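Local coordinates for protein glycoside Hydrolase (Bacteroides uniformis, PDB 5TA0) that probably hydrolyses agarose chains as a family GH86 glycoside hydrolase of a human gut bacterium, and here holds an agarose oligosaccharide, at residues Gly86-Val91 with Gly177-Glu182; Pro102-Pro107 with Ser172-Gly177; Lys181-Glu186 with Ser190-Pro195. All blocks are in the same frame, centred on the assembly; numbering follows the deposited sequence.

Contact 1: residues Gly86-Val91 with Gly177-Glu182; sequences GMIKTV and GRYIKE. With GAL (beta-D-galactopyranose), chain C; SO4 (sulfate ion), chain F.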
loop_
_atom_site.group_PDB
_atom_site.type_symbol
_atom_site.label_atom_id
_atom_site.label_comp_id
_atom_site.label_asym_id
_atom_site.label_seq_id
_atom_site.Cartn_x
_atom_site.Cartn_y
_atom_site.Cartn_z
ATOM N N GLY A 86 10.004 14.980 -8.888
ATOM C CA GLY A 86 10.633 16.288 -8.958
ATOM C C GLY A 86 11.351 16.595 -10.254
ATOM O O GLY A 86 11.305 17.740 -10.716
ATOM N N MET A 87 12.006 15.611 -10.868
ATOM C CA MET A 87 12.737 15.905 -12.097
ATOM C C MET A 87 11.766 16.276 -13.210
ATOM O O MET A 87 11.976 17.278 -13.928
ATOM C CB MET A 87 13.606 14.727 -12.521
ATOM C CG MET A 87 14.457 15.050 -13.752
ATOM S SD MET A 87 15.554 13.754 -14.351
ATOM C CE MET A 87 16.867 13.878 -13.177
ATOM N N ILE A 88 10.708 15.492 -13.375
ATOM C CA ILE A 88 9.723 15.779 -14.408
ATOM C C ILE A 88 9.053 17.150 -14.144
ATOM O O ILE A 88 8.792 17.915 -15.091
ATOM C CB ILE A 88 8.745 14.604 -14.641
ATOM C CG1 ILE A 88 7.927 14.823 -15.917
ATOM C CG2 ILE A 88 7.845 14.346 -13.429
ATOM C CD1 ILE A 88 7.105 13.625 -16.304
ATOM N N LYS A 89 8.805 17.490 -12.876
ATOM C CA LYS A 89 8.218 18.805 -12.575
ATOM C C LYS A 89 9.142 19.931 -12.998
ATOM O O LYS A 89 8.688 20.909 -13.577
ATOM C CB LYS A 89 7.946 18.932 -11.076
ATOM C CG LYS A 89 7.065 20.134 -10.754
ATOM C CD LYS A 89 6.839 20.241 -9.259
ATOM C CE LYS A 89 5.735 21.200 -8.896
ATOM N NZ LYS A 89 5.812 21.427 -7.421
ATOM N N THR A 90 10.432 19.812 -12.695
ATOM C CA THR A 90 11.394 20.851 -13.076
ATOM C C THR A 90 11.452 21.037 -14.585
ATOM O O THR A 90 11.483 22.178 -15.084
ATOM C CB THR A 90 12.777 20.573 -12.475
ATOM O OG1 THR A 90 12.664 20.557 -11.038
ATOM C CG2 THR A 90 13.771 21.625 -12.875
ATOM N N VAL A 91 11.410 19.945 -15.329
ATOM C CA VAL A 91 11.404 20.067 -16.781
ATOM C C VAL A 91 10.118 20.737 -17.247
ATOM O O VAL A 91 10.165 21.688 -18.026
ATOM C CB VAL A 91 11.623 18.706 -17.467
ATOM C CG1 VAL A 91 11.375 18.822 -18.971
ATOM C CG2 VAL A 91 13.025 18.195 -17.155
ATOM N N GLY A 177 4.427 11.784 -22.489
ATOM C CA GLY A 177 4.957 10.758 -23.406
ATOM C C GLY A 177 6.318 11.145 -23.977
ATOM O O GLY A 177 7.224 10.313 -24.029
ATOM N N ARG A 178 6.481 12.397 -24.386
ATOM C CA ARG A 178 7.771 12.844 -24.934
ATOM C C ARG A 178 8.841 12.827 -23.858
ATOM O O ARG A 178 9.968 12.431 -24.098
ATOM C CB ARG A 178 7.678 14.219 -25.564
ATOM C CG ARG A 178 6.914 14.275 -26.876
ATOM C CD ARG A 178 6.983 15.690 -27.418
ATOM N NE ARG A 178 6.366 15.786 -28.728
ATOM C CZ ARG A 178 6.915 15.365 -29.857
ATOM N NH1 ARG A 178 8.134 14.878 -29.862
ATOM N NH2 ARG A 178 6.210 15.441 -30.988
ATOM N N TYR A 179 8.497 13.258 -22.649
ATOM C CA TYR A 179 9.463 13.247 -21.559
ATOM C C TYR A 179 10.043 11.846 -21.372
ATOM O O TYR A 179 11.272 11.659 -21.264
ATOM C CB TYR A 179 8.786 13.705 -20.242
ATOM C CG TYR A 179 9.721 13.685 -19.059
ATOM C CD1 TYR A 179 9.858 12.540 -18.285
ATOM C CD2 TYR A 179 10.494 14.789 -18.761
ATOM C CE1 TYR A 179 10.765 12.488 -17.234
ATOM C CE2 TYR A 179 11.372 14.780 -17.681
ATOM C CZ TYR A 179 11.518 13.627 -16.935
ATOM O OH TYR A 179 12.393 13.576 -15.883
ATOM N N ILE A 180 9.171 10.864 -21.277
ATOM C CA ILE A 180 9.577 9.476 -21.041
ATOM C C ILE A 180 10.483 9.014 -22.187
ATOM O O ILE A 180 11.569 8.463 -21.956
ATOM C CB ILE A 180 8.362 8.540 -20.862
ATOM C CG1 ILE A 180 7.553 8.898 -19.608
ATOM C CG2 ILE A 180 8.785 7.076 -20.812
ATOM C CD1 ILE A 180 6.121 8.424 -19.674
ATOM N N LYS A 181 10.068 9.293 -23.422
ATOM C CA LYS A 181 10.826 8.854 -24.600
ATOM C C LYS A 181 12.199 9.506 -24.684
ATOM O O LYS A 181 13.175 8.852 -25.075
ATOM C CB LYS A 181 10.009 9.198 -25.829
ATOM C CG LYS A 181 10.679 8.808 -27.148
ATOM C CD LYS A 181 9.728 9.087 -28.307
ATOM C CE LYS A 181 10.359 8.798 -29.682
ATOM N NZ LYS A 181 11.410 9.776 -30.073
ATOM N N GLU A 182 12.284 10.792 -24.344
ATOM C CA GLU A 182 13.513 11.585 -24.512
ATOM C C GLU A 182 14.509 11.372 -23.380
ATOM O O GLU A 182 15.723 11.281 -23.612
ATOM C CB GLU A 182 13.199 13.087 -24.623
ATOM C CG GLU A 182 12.339 13.519 -25.817
ATOM C CD GLU A 182 13.029 13.506 -27.153
ATOM O OE1 GLU A 182 14.205 13.103 -27.261
ATOM O OE2 GLU A 182 12.342 13.931 -28.113
HETATM C C1 GAL C . 8.770 16.383 -4.172
HETATM C C2 GAL C . 9.985 16.349 -5.105
HETATM C C3 GAL C . 10.831 17.623 -5.002
HETATM C C4 GAL C . 9.940 18.854 -5.110
HETATM C C5 GAL C . 8.818 18.760 -4.079
HETATM C C6 GAL C . 7.874 19.960 -4.103
HETATM O O2 GAL C . 10.756 15.199 -4.756
HETATM O O3 GAL C . 11.875 17.615 -5.993
HETATM O O4 GAL C . 9.338 18.907 -6.414
HETATM O O5 GAL C . 8.029 17.586 -4.328
HETATM O O6 GAL C . 6.825 19.791 -3.133
HETATM S S SO4 F . 12.406 24.542 -10.680
HETATM O O1 SO4 F . 11.156 24.027 -11.295
HETATM O O2 SO4 F . 13.152 23.377 -10.130
HETATM O O3 SO4 F . 13.231 25.250 -11.666
HETATM O O4 SO4 F . 12.055 25.501 -9.587
#

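Contact 2: residues Pro102-Pro107 with Ser172-Gly177; sequences PGFADP and SGEFYG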
loop_
_atom_site.group_PDB
_atom_site.type_symbol
_atom_site.label_atom_id
_atom_site.label_comp_id
_atom_site.label_asym_id
_atom_site.label_seq_id
_atom_site.Cartn_x
_atom_site.Cartn_y
_atom_site.Cartn_z
ATOM N N PRO A 102 0.204 26.892 -29.305
ATOM C CA PRO A 102 0.025 27.448 -27.968
ATOM C C PRO A 102 -0.514 26.390 -27.006
ATOM O O PRO A 102 -1.391 25.614 -27.355
ATOM C CB PRO A 102 -1.004 28.548 -28.183
ATOM C CG PRO A 102 -0.830 28.970 -29.608
ATOM C CD PRO A 102 -0.392 27.747 -30.355
ATOM N N GLY A 103 0.057 26.370 -25.823
ATOM C CA GLY A 103 -0.308 25.406 -24.804
ATOM C C GLY A 103 0.332 24.044 -24.866
ATOM O O GLY A 103 -0.017 23.167 -24.067
ATOM N N PHE A 104 1.282 23.848 -25.782
ATOM C CA PHE A 104 2.065 22.616 -25.839
ATOM C C PHE A 104 3.511 22.944 -25.513
ATOM O O PHE A 104 4.038 23.994 -25.920
ATOM C CB PHE A 104 2.014 21.992 -27.228
ATOM C CG PHE A 104 0.701 21.320 -27.550
ATOM C CD1 PHE A 104 0.620 19.938 -27.606
ATOM C CD2 PHE A 104 -0.454 22.049 -27.789
ATOM C CE1 PHE A 104 -0.580 19.288 -27.895
ATOM C CE2 PHE A 104 -1.656 21.400 -28.060
ATOM C CZ PHE A 104 -1.704 20.019 -28.120
ATOM N N ALA A 105 4.165 22.028 -24.825
ATOM C CA ALA A 105 5.637 22.085 -24.645
ATOM C C ALA A 105 6.327 21.979 -26.004
ATOM O O ALA A 105 5.951 21.159 -26.856
ATOM C CB ALA A 105 6.115 20.963 -23.728
ATOM N N ASP A 106 7.344 22.804 -26.201
ATOM C CA ASP A 106 8.117 22.745 -27.440
ATOM C C ASP A 106 8.869 21.419 -27.543
ATOM O O ASP A 106 9.675 21.127 -26.673
ATOM C CB ASP A 106 9.107 23.883 -27.488
ATOM C CG ASP A 106 9.855 23.926 -28.796
ATOM O OD1 ASP A 106 9.178 24.046 -29.859
ATOM O OD2 ASP A 106 11.095 23.763 -28.749
ATOM N N PRO A 107 8.623 20.625 -28.608
ATOM C CA PRO A 107 9.338 19.339 -28.653
ATOM C C PRO A 107 10.839 19.455 -28.651
ATOM O O PRO A 107 11.514 18.630 -28.031
ATOM C CB PRO A 107 8.802 18.693 -29.933
ATOM C CG PRO A 107 7.435 19.267 -30.108
ATOM C CD PRO A 107 7.549 20.683 -29.611
ATOM N N SER A 172 -0.849 17.938 -22.090
ATOM C CA SER A 172 -0.253 17.368 -20.897
ATOM C C SER A 172 0.252 15.959 -21.213
ATOM O O SER A 172 1.386 15.599 -20.852
ATOM C CB SER A 172 -1.284 17.286 -19.768
ATOM O OG SER A 172 -1.708 18.593 -19.377
ATOM N N GLY A 173 -0.577 15.180 -21.911
ATOM C CA GLY A 173 -0.187 13.827 -22.276
ATOM C C GLY A 173 1.004 13.738 -23.227
ATOM O O GLY A 173 1.850 12.869 -23.088
ATOM N N GLU A 174 1.017 14.620 -24.207
ATOM C CA GLU A 174 2.140 14.672 -25.131
ATOM C C GLU A 174 3.413 15.028 -24.380
ATOM O O GLU A 174 4.457 14.431 -24.616
ATOM C CB GLU A 174 1.893 15.649 -26.271
ATOM C CG GLU A 174 3.066 15.707 -27.220
ATOM C CD GLU A 174 2.896 16.650 -28.388
ATOM O OE1 GLU A 174 3.907 17.295 -28.730
ATOM O OE2 GLU A 174 1.814 16.691 -29.001
ATOM N N PHE A 175 3.339 16.015 -23.480
ATOM C CA PHE A 175 4.494 16.326 -22.652
ATOM C C PHE A 175 4.987 15.051 -21.947
ATOM O O PHE A 175 6.187 14.749 -21.923
ATOM C CB PHE A 175 4.160 17.430 -21.617
ATOM C CG PHE A 175 5.162 17.479 -20.494
ATOM C CD1 PHE A 175 6.429 18.049 -20.679
ATOM C CD2 PHE A 175 4.887 16.877 -19.282
ATOM C CE1 PHE A 175 7.377 17.986 -19.667
ATOM C CE2 PHE A 175 5.843 16.819 -18.289
ATOM C CZ PHE A 175 7.067 17.384 -18.474
ATOM N N TYR A 176 4.066 14.347 -21.294
ATOM C CA TYR A 176 4.473 13.176 -20.494
ATOM C C TYR A 176 5.085 12.084 -21.372
ATOM O O TYR A 176 6.133 11.508 -21.050
ATOM C CB TYR A 176 3.261 12.659 -19.728
ATOM C CG TYR A 176 3.492 11.748 -18.540
ATOM C CD1 TYR A 176 4.752 11.531 -17.950
ATOM C CD2 TYR A 176 2.397 11.132 -17.939
ATOM C CE1 TYR A 176 4.892 10.748 -16.808
ATOM C CE2 TYR A 176 2.539 10.358 -16.792
ATOM C CZ TYR A 176 3.786 10.156 -16.241
ATOM O OH TYR A 176 3.985 9.405 -15.110
ATOM N N GLY A 177 4.427 11.784 -22.489
ATOM C CA GLY A 177 4.957 10.758 -23.406
ATOM C C GLY A 177 6.318 11.145 -23.977
ATOM O O GLY A 177 7.224 10.313 -24.029
HETATM O O HOH W 1 4.833 18.600 -26.438
#

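Contact 3: residues Lys181-Glu186 with Ser190-Pro195; sequences KEYFGE and SGEPKP. With EDO (1,2-ethanediol), chain J.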
loop_
_atom_site.group_PDB
_atom_site.type_symbol
_atom_site.label_atom_id
_atom_site.label_comp_id
_atom_site.label_asym_id
_atom_site.label_seq_id
_atom_site.Cartn_x
_atom_site.Cartn_y
_atom_site.Cartn_z
ATOM N N LYS A 181 10.068 9.293 -23.422
ATOM C CA LYS A 181 10.826 8.854 -24.600
ATOM C C LYS A 181 12.199 9.506 -24.684
ATOM O O LYS A 181 13.175 8.852 -25.075
ATOM C CB LYS A 181 10.009 9.198 -25.829
ATOM C CG LYS A 181 10.679 8.808 -27.148
ATOM C CD LYS A 181 9.728 9.087 -28.307
ATOM C CE LYS A 181 10.359 8.798 -29.682
ATOM N NZ LYS A 181 11.410 9.776 -30.073
ATOM N N GLU A 182 12.284 10.792 -24.344
ATOM C CA GLU A 182 13.513 11.585 -24.512
ATOM C C GLU A 182 14.509 11.372 -23.380
ATOM O O GLU A 182 15.723 11.281 -23.612
ATOM C CB GLU A 182 13.199 13.087 -24.623
ATOM C CG GLU A 182 12.339 13.519 -25.817
ATOM C CD GLU A 182 13.029 13.506 -27.153
ATOM O OE1 GLU A 182 14.205 13.103 -27.261
ATOM O OE2 GLU A 182 12.342 13.931 -28.113
ATOM N N TYR A 183 14.041 11.281 -22.147
ATOM C CA TYR A 183 14.952 11.201 -21.015
ATOM C C TYR A 183 15.501 9.782 -20.769
ATOM O O TYR A 183 16.705 9.621 -20.557
ATOM C CB TYR A 183 14.258 11.718 -19.735
ATOM C CG TYR A 183 15.119 11.470 -18.514
ATOM C CD1 TYR A 183 16.385 12.035 -18.414
ATOM C CD2 TYR A 183 14.714 10.589 -17.506
ATOM C CE1 TYR A 183 17.209 11.763 -17.344
ATOM C CE2 TYR A 183 15.536 10.316 -16.417
ATOM C CZ TYR A 183 16.792 10.910 -16.343
ATOM O OH TYR A 183 17.665 10.630 -15.314
ATOM N N PHE A 184 14.660 8.761 -20.770
ATOM C CA PHE A 184 15.078 7.409 -20.315
ATOM C C PHE A 184 15.795 6.637 -21.417
ATOM O O PHE A 184 15.502 6.797 -22.600
ATOM C CB PHE A 184 13.880 6.612 -19.805
ATOM C CG PHE A 184 13.230 7.207 -18.567
ATOM C CD1 PHE A 184 13.777 7.011 -17.301
ATOM C CD2 PHE A 184 12.096 8.005 -18.690
ATOM C CE1 PHE A 184 13.170 7.570 -16.182
ATOM C CE2 PHE A 184 11.510 8.586 -17.588
ATOM C CZ PHE A 184 12.037 8.347 -16.331
ATOM N N GLY A 185 16.706 5.775 -20.998
ATOM C CA GLY A 185 17.380 4.830 -21.896
ATOM C C GLY A 185 17.166 3.416 -21.440
ATOM O O GLY A 185 16.074 3.046 -21.037
ATOM N N GLU A 186 18.242 2.619 -21.479
ATOM C CA GLU A 186 18.203 1.193 -21.186
ATOM C C GLU A 186 19.200 0.798 -20.089
ATOM O O GLU A 186 19.510 -0.391 -19.927
ATOM C CB GLU A 186 18.496 0.392 -22.474
ATOM C CG GLU A 186 17.481 0.586 -23.593
ATOM C CD GLU A 186 17.633 1.894 -24.348
ATOM O OE1 GLU A 186 18.772 2.338 -24.634
ATOM O OE2 GLU A 186 16.582 2.504 -24.656
ATOM N N SER A 190 23.704 4.199 -21.458
ATOM C CA SER A 190 22.599 4.470 -22.383
ATOM C C SER A 190 21.496 5.347 -21.775
ATOM O O SER A 190 20.580 5.738 -22.470
ATOM C CB SER A 190 21.976 3.169 -22.860
ATOM O OG SER A 190 21.107 2.584 -21.893
ATOM N N GLY A 191 21.591 5.653 -20.495
ATOM C CA GLY A 191 20.588 6.478 -19.821
ATOM C C GLY A 191 19.840 5.693 -18.764
ATOM O O GLY A 191 19.974 4.486 -18.650
ATOM N N GLU A 192 19.052 6.415 -17.966
ATOM C CA GLU A 192 18.316 5.799 -16.862
ATOM C C GLU A 192 17.300 4.787 -17.389
ATOM O O GLU A 192 16.587 5.071 -18.332
ATOM C CB GLU A 192 17.602 6.898 -16.077
ATOM C CG GLU A 192 16.865 6.359 -14.863
ATOM C CD GLU A 192 16.280 7.432 -13.973
ATOM O OE1 GLU A 192 16.799 8.553 -13.901
ATOM O OE2 GLU A 192 15.281 7.107 -13.269
ATOM N N PRO A 193 17.196 3.607 -16.778
ATOM C CA PRO A 193 16.167 2.680 -17.202
ATOM C C PRO A 193 14.754 3.261 -17.196
ATOM O O PRO A 193 14.414 4.087 -16.346
ATOM C CB PRO A 193 16.290 1.536 -16.190
ATOM C CG PRO A 193 17.726 1.600 -15.787
ATOM C CD PRO A 193 18.050 3.036 -15.718
ATOM N N LYS A 194 13.936 2.844 -18.147
ATOM C CA LYS A 194 12.547 3.290 -18.210
ATOM C C LYS A 194 11.823 2.966 -16.902
ATOM O O LYS A 194 12.117 1.976 -16.232
ATOM C CB LYS A 194 11.796 2.620 -19.368
ATOM C CG LYS A 194 12.319 2.963 -20.748
ATOM C CD LYS A 194 11.716 4.236 -21.290
ATOM C CE LYS A 194 12.537 4.692 -22.500
ATOM N NZ LYS A 194 12.142 5.999 -23.068
ATOM N N PRO A 195 10.856 3.819 -16.525
ATOM C CA PRO A 195 10.027 3.465 -15.361
ATOM C C PRO A 195 9.278 2.169 -15.533
ATOM O O PRO A 195 8.867 1.825 -16.652
ATOM C CB PRO A 195 9.064 4.655 -15.222
ATOM C CG PRO A 195 9.170 5.420 -16.439
ATOM C CD PRO A 195 10.395 5.047 -17.192
HETATM C C1 EDO J . 15.022 10.993 -11.808
HETATM O O1 EDO J . 16.215 10.220 -11.807
HETATM C C2 EDO J . 13.836 10.062 -11.830
HETATM O O2 EDO J . 13.674 9.475 -13.119
HETATM O O HOH W 2 13.167 5.981 -25.729
HETATM O O HOH W 3 18.565 9.128 -18.598
HETATM O O HOH W 4 14.792 0.711 -19.963
#

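Contact 1: residues Gly86-Val91 with Gly177-Glu182
I88 lies over one face of the Y179 ring. Its CG1 sits 3.6 Å from the ring centroid, only 3° off the normal, a well-centred CH-pi contact. CD1 of I88 reaches on toward the root of the ring and meets Y179 CD1 at 3.6 Å. V91 comes in near the ring plane instead, its CG2 at the edge, 3.8 Å from Y179 CE2. M87 lies across the end of the phenol, its CG 3.3 Å from Y179 OH, the two side chains crossing at about a right angle. Y179 gets there because CG is anti to the backbone N (chi1 179°), which sends the ring out from its helix toward helix 86-94. One large residue thus spans axes 11.6 Å apart at closest approach. On the side of the sugar, G86 belongs to the glycan pocket. Its CA is 3.5 Å from O3 of the galactose, and a CB would clash with that oxygen. Just upstream, E84 OE2 accepts a hydrogen bond from M87 N at the end of strand 80-84. The contact joins two helices of the alpha/beta barrel. Helix 107-123 packs against both, with L110 and N117 on V91 and C114 on Y179.

Contact 2: residues Pro102-Pro107 with Ser172-Gly177
F104 and A105 pack on E174 and F175, setting the loop before helix 107-123 against helix 170-183 on the outside of the alpha/beta barrel. The loop ends in an N-cap: D106 OD2 accepts a hydrogen bond from D109 N, and P107 opens the helix. Earlier in the loop, G103 has a positive phi of 83°, where a side chain would press on the P102 carbonyl. The apolar part is light. A105 CB is 4.2 Å from F175 CD1, and the F175 ring is also touched by I88, V91 and L92 of helix 86-94, so the alanine adds to a core shared by three elements. The second kind of contact is between a ring and a carboxylate. E174 runs fully extended from the helix, with CG anti to the backbone N (chi1 180°), and its OE2 comes within 3.7 Å of F104 CE1. The two side chains cross at about a right angle, and their planes are 50° apart. P107 CG flanks the other oxygen more loosely. The third kind is electrostatic. E174 is buried, and its OE1 forms salt bridges with R101 and R178, which would probably keep the carboxylate ionised. No direct hydrogen bond joins the two segments. One water does so, donating to both, its oxygen 2.8 Å from A105 O and 2.8 Å from E174 OE1.

Contact 3: residues Lys181-Glu186 with Ser190-Pro195
G185 N donates to E192 O over 2.8 Å, pinning the chain that leaves helix 170-183 against the returning loop. Just beyond, E186 N donates to S190 OG at 2.9 Å, and that hydroxyl is also hydrogen-bonded to G187 O. The backbones are close enough that a CB on G185 would run into S190 O. Its CA instead makes a nearly straight CA-H...O contact with that oxygen. Waters fill out the joint, one linking Y183 O to E192 N and another linking G185 O to K194 N.

The F184 ring is sandwiched. P195 CD sits over the centre of one face, 3.5 Å from the centroid in a CH-pi contact, and Y183 CD2 lies over the opposite face. E192 O meets the ring edge in plane. L136 and L138 of strand 134-140 touch the same side chain. With an alanine in place of F184, the CH-pi contact would go, and P195 CD and Y183 would probably face a gap beside L136 and L138. E192 extends alongside F184, pointing the same way. Its OE1 accepts a hydrogen bond from Y183 OH at 2.7 Å, on the anti side and 26° out of the carboxylate plane. An ethanediol, probably from the crystallisation liquor, donates to both carboxylate oxygens, and N56 ND2 holds the same molecule.

K194 starts off away from the helix but bends at chi2 (-86°), which turns its amine back. NZ bonds to I180 O, reaches K181 O through a water, and makes a weak bond to F184 O at 3.5 Å. A positive charge among carbonyls at the C-terminal end of a helix is likely to be favourable there, since it would offset the partial negative charge of that end.

Overall arrangement
All three contacts use helix 170-183, at successive levels. Contacts 1 and 2 are buried; contact 3 is only partly so, with K181 and E186 exposed. Contact 1 is helix on helix and almost wholly apolar, one end touching the glycan pocket. Contact 2 pairs the helix with a loop and mixes light packing with a buried charge and a water. Contact 3 closes a short local turn after the helix and is the richest in hydrogen bonds. Contact 1 touches both of the others: I88 packs on F175 and Y176 of contact 2, M87 SD meets Y183 and Y179 meets F184 of contact 3, and K194 of contact 3 probably hydrogen-bonds to I180 O. Contacts 2 and 3 are merely consecutive along the chain.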